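Local coordinates for PspGI restriction endonuclease (Pyrococcus sp. GI-H, PDB 3BM3), which probably cleaves double-stranded DNA at a specific sequence as a type II restriction endonuclease, and is seen here bound to its substrate DNA, at residues E165-A170 with I202-N207. The protein carries 2 engineered substitutions. Sequence-based numbering, arbitrary orientation.
Sequences ERWREA and IAMLDN. With nucleotides of chain A; nucleotides of chain B.
Trp167 and Met204 meet in a Met-aromatic contact, made in the conformer described, one of two modelled for Met204. It joins two helices of the PD-(D/E)XK nuclease core, 167-181 and 198-206, and illustrates how apolar packing can sit behind residues that contact DNA. Met204, a selenomethionine, slants across the indole: its CG lies 3.5 Å from Trp167 CE3, while SE stands 5.4 Å from the centroid of the six-membered ring, 60° off the normal. Ala203 CB adds a second apolar touch, 3.7 Å from Trp167 CH2. Trp167 starts out toward helix 198-206, and with CG between its backbone N and carbonyl carbon the six-membered ring comes to lie beside Ala203 and Met204. Phe189 of strand 186-191 packs on both Ala170 and Met204, so that these two rest on the central sheet.

From this base the flanking arginines turn to the DNA. Arg168 lays its guanidinium over Trp167 CZ2 and grips the phosphate of DA4 of chain B with two bonds, the straighter (174°) from NH1 to OP2; its NE is salt-bridged to Glu135 of the second subunit. Arg166 bends at chi3 (-84°) and meets the guanine of DG7 of chain A, with two weak bonds from NH2, to O6 and N7. Its NH1 is held by the carbonyl of Lys162, which helps fix the guanidinium's rotation. The base bond not weak by its geometry runs from Arg166 NE to DG7 of chain A O6 at 2.8 Å, with O6 at the guanidinium edge, in its plane.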
loop_
_atom_site.group_PDB
_atom_site.type_symbol
_atom_site.label_atom_id
_atom_site.label_comp_id
_atom_site.label_asym_id
_atom_site.label_seq_id
_atom_site.Cartn_x
_atom_site.Cartn_y
_atom_site.Cartn_z
ATOM N N GLU C 165 0.686 -4.340 4.745
ATOM C CA GLU C 165 -0.456 -4.902 4.068
ATOM C C GLU C 165 -0.294 -4.871 2.543
ATOM O O GLU C 165 -1.175 -5.317 1.817
ATOM C CB GLU C 165 -1.730 -4.126 4.461
ATOM C CG GLU C 165 -2.064 -2.919 3.675
ATOM C CD GLU C 165 -1.082 -1.737 3.790
ATOM O OE1 GLU C 165 -0.201 -1.746 4.665
ATOM O OE2 GLU C 165 -1.206 -0.812 2.972
ATOM N N ARG C 166 0.779 -4.247 2.050
ATOM C CA ARG C 166 0.945 -3.927 0.648
ATOM C C ARG C 166 1.174 -5.140 -0.245
ATOM O O ARG C 166 1.149 -5.057 -1.470
ATOM C CB ARG C 166 2.046 -2.859 0.498
ATOM C CG ARG C 166 1.589 -1.496 1.004
ATOM C CD ARG C 166 2.670 -0.460 0.943
ATOM N NE ARG C 166 3.490 -0.556 2.124
ATOM C CZ ARG C 166 4.638 -1.210 2.220
ATOM N NH1 ARG C 166 5.217 -1.793 1.174
ATOM N NH2 ARG C 166 5.216 -1.262 3.397
ATOM N N TRP C 167 1.414 -6.289 0.369
ATOM C CA TRP C 167 1.442 -7.538 -0.373
ATOM C C TRP C 167 0.173 -7.760 -1.167
ATOM O O TRP C 167 0.218 -8.393 -2.196
ATOM C CB TRP C 167 1.670 -8.723 0.545
ATOM C CG TRP C 167 0.681 -8.958 1.549
ATOM C CD1 TRP C 167 0.679 -8.462 2.831
ATOM C CD2 TRP C 167 -0.452 -9.785 1.439
ATOM N NE1 TRP C 167 -0.400 -8.937 3.514
ATOM C CE2 TRP C 167 -1.116 -9.755 2.678
ATOM C CE3 TRP C 167 -0.987 -10.559 0.401
ATOM C CZ2 TRP C 167 -2.288 -10.471 2.904
ATOM C CZ3 TRP C 167 -2.115 -11.287 0.643
ATOM C CH2 TRP C 167 -2.782 -11.216 1.865
ATOM N N ARG C 168 -0.966 -7.252 -0.692
ATOM C CA ARG C 168 -2.192 -7.422 -1.473
ATOM C C ARG C 168 -2.106 -6.713 -2.831
ATOM O O ARG C 168 -2.820 -7.075 -3.738
ATOM C CB ARG C 168 -3.425 -6.990 -0.707
ATOM C CG ARG C 168 -3.731 -7.911 0.456
ATOM C CD ARG C 168 -5.116 -7.657 0.993
ATOM N NE ARG C 168 -5.414 -8.524 2.129
ATOM C CZ ARG C 168 -4.943 -8.342 3.350
ATOM N NH1 ARG C 168 -4.209 -7.262 3.642
ATOM N NH2 ARG C 168 -5.252 -9.195 4.317
ATOM N N GLU C 169 -1.240 -5.693 -2.954
ATOM C CA GLU C 169 -0.988 -5.046 -4.220
ATOM C C GLU C 169 -0.478 -6.056 -5.225
ATOM O O GLU C 169 -0.832 -6.008 -6.379
ATOM C CB GLU C 169 0.012 -3.934 -4.111
ATOM C CG GLU C 169 -0.501 -2.767 -3.282
ATOM C CD GLU C 169 0.502 -1.661 -3.114
ATOM O OE1 GLU C 169 1.680 -1.849 -3.485
ATOM O OE2 GLU C 169 0.057 -0.610 -2.618
ATOM N N ALA C 170 0.366 -6.969 -4.745
ATOM C CA ALA C 170 0.955 -7.979 -5.625
ATOM C C ALA C 170 -0.114 -8.960 -6.071
ATOM O O ALA C 170 -0.131 -9.357 -7.245
ATOM C CB ALA C 170 2.069 -8.689 -4.914
ATOM N N ILE C 202 0.804 -17.516 2.530
ATOM C CA ILE C 202 -0.199 -18.517 2.163
ATOM C C ILE C 202 -1.256 -17.935 1.224
ATOM O O ILE C 202 -1.548 -18.488 0.178
ATOM C CB ILE C 202 -0.838 -19.113 3.423
ATOM C CG1 ILE C 202 0.235 -19.864 4.223
ATOM C CG2 ILE C 202 -1.976 -20.031 3.043
ATOM C CD1 ILE C 202 -0.263 -20.362 5.558
ATOM N N ALA C 203 -1.839 -16.803 1.607
ATOM C CA ALA C 203 -2.841 -16.144 0.782
ATOM C C ALA C 203 -2.273 -15.813 -0.615
ATOM O O ALA C 203 -2.908 -16.038 -1.600
ATOM C CB ALA C 203 -3.350 -14.875 1.484
HETATM N N MSE C 204 -1.060 -15.281 -0.678
HETATM C CA MSE C 204 -0.442 -14.997 -1.966
HETATM C C MSE C 204 -0.369 -16.259 -2.814
HETATM O O MSE C 204 -0.838 -16.290 -3.950
HETATM C CB MSE C 204 0.954 -14.427 -1.785
HETATM C CG MSE C 204 0.926 -13.088 -1.141
HETATM SE SE MSE C 204 2.630 -12.180 -1.294
HETATM C CE MSE C 204 2.021 -10.820 -2.549
ATOM N N LEU C 205 0.200 -17.306 -2.236
ATOM C CA LEU C 205 0.411 -18.529 -2.990
ATOM C C LEU C 205 -0.901 -19.179 -3.476
ATOM O O LEU C 205 -0.915 -19.933 -4.475
ATOM C CB LEU C 205 1.253 -19.506 -2.191
ATOM C CG LEU C 205 2.659 -19.023 -1.945
ATOM C CD1 LEU C 205 3.284 -19.950 -0.947
ATOM C CD2 LEU C 205 3.453 -19.015 -3.273
ATOM N N ASP C 206 -1.991 -18.924 -2.765
ATOM C CA ASP C 206 -3.290 -19.433 -3.130
ATOM C C ASP C 206 -4.016 -18.530 -4.087
ATOM O O ASP C 206 -5.089 -18.882 -4.591
ATOM C CB ASP C 206 -4.118 -19.659 -1.872
ATOM C CG ASP C 206 -3.771 -20.952 -1.177
ATOM O OD1 ASP C 206 -3.233 -21.882 -1.838
ATOM O OD2 ASP C 206 -4.065 -21.048 0.025
ATOM N N ASN C 207 -3.418 -17.366 -4.354
ATOM C CA ASN C 207 -4.090 -16.294 -5.084
ATOM C C ASN C 207 -3.218 -15.594 -6.111
ATOM O O ASN C 207 -3.260 -14.370 -6.257
ATOM C CB ASN C 207 -4.723 -15.322 -4.104
ATOM C CG ASN C 207 -5.874 -15.938 -3.383
ATOM O OD1 ASN C 207 -6.953 -16.057 -3.941
ATOM N ND2 ASN C 207 -5.643 -16.379 -2.168
ATOM P P DC A 5 8.729 -0.467 -1.413
ATOM O OP1 DC A 5 9.923 -1.286 -1.145
ATOM O OP2 DC A 5 7.449 -1.113 -1.805
ATOM O "O5'" DC A 5 8.456 0.419 -0.120
ATOM C "C5'" DC A 5 9.492 1.231 0.407
ATOM C "C4'" DC A 5 8.953 2.054 1.551
ATOM O "O4'" DC A 5 7.916 2.899 1.020
ATOM C "C3'" DC A 5 8.311 1.212 2.653
ATOM O "O3'" DC A 5 8.873 1.561 3.910
ATOM C "C2'" DC A 5 6.837 1.567 2.610
ATOM C "C1'" DC A 5 6.805 2.901 1.895
ATOM N N1 DC A 5 5.598 3.075 1.085
ATOM C C2 DC A 5 4.870 4.254 1.205
ATOM O O2 DC A 5 5.317 5.160 1.926
ATOM N N3 DC A 5 3.706 4.387 0.526
ATOM C C4 DC A 5 3.282 3.396 -0.268
ATOM N N4 DC A 5 2.114 3.548 -0.893
ATOM C C5 DC A 5 4.037 2.203 -0.447
ATOM C C6 DC A 5 5.175 2.084 0.240
ATOM P P DA B 4 -4.297 -6.606 7.210
ATOM O OP1 DA B 4 -5.373 -7.550 6.818
ATOM O OP2 DA B 4 -2.979 -6.665 6.533
ATOM O "O5'" DA B 4 -4.888 -5.147 7.049
ATOM C "C5'" DA B 4 -5.921 -4.706 7.917
ATOM C "C4'" DA B 4 -5.900 -3.202 8.008
ATOM O "O4'" DA B 4 -4.811 -2.765 8.855
ATOM C "C3'" DA B 4 -5.683 -2.532 6.656
ATOM O "O3'" DA B 4 -6.536 -1.407 6.585
ATOM C "C2'" DA B 4 -4.218 -2.127 6.688
ATOM C "C1'" DA B 4 -4.012 -1.821 8.161
ATOM N N9 DA B 4 -2.637 -1.989 8.624
ATOM C C8 DA B 4 -1.783 -3.036 8.379
ATOM N N7 DA B 4 -0.616 -2.914 8.960
ATOM C C5 DA B 4 -0.705 -1.700 9.631
ATOM C C6 DA B 4 0.200 -1.006 10.443
ATOM N N6 DA B 4 1.421 -1.456 10.734
ATOM N N1 DA B 4 -0.199 0.180 10.957
ATOM C C2 DA B 4 -1.432 0.623 10.662
ATOM N N3 DA B 4 -2.376 0.055 9.911
ATOM C C4 DA B 4 -1.941 -1.117 9.423
ATOM P P DG A 7 12.704 5.168 7.924
ATOM O OP1 DG A 7 12.265 6.349 7.150
ATOM O OP2 DG A 7 13.720 5.311 8.991
ATOM O "O5'" DG A 7 11.434 4.468 8.573
ATOM C "C5'" DG A 7 10.237 4.251 7.839
ATOM C "C4'" DG A 7 9.134 3.892 8.802
ATOM O "O4'" DG A 7 7.911 3.601 8.084
ATOM C "C3'" DG A 7 9.430 2.636 9.624
ATOM O "O3'" DG A 7 8.762 2.737 10.879
ATOM C "C2'" DG A 7 8.738 1.559 8.813
ATOM C "C1'" DG A 7 7.471 2.314 8.486
ATOM N N9 DG A 7 6.654 1.756 7.417
ATOM C C8 DG A 7 6.882 0.595 6.715
ATOM N N7 DG A 7 5.947 0.333 5.846
ATOM C C5 DG A 7 5.051 1.384 5.978
ATOM C C6 DG A 7 3.832 1.640 5.309
ATOM O O6 DG A 7 3.261 0.952 4.454
ATOM N N1 DG A 7 3.254 2.831 5.732
ATOM C C2 DG A 7 3.780 3.666 6.691
ATOM N N2 DG A 7 3.082 4.786 6.951
ATOM N N3 DG A 7 4.903 3.427 7.338
ATOM C C4 DG A 7 5.485 2.280 6.934
#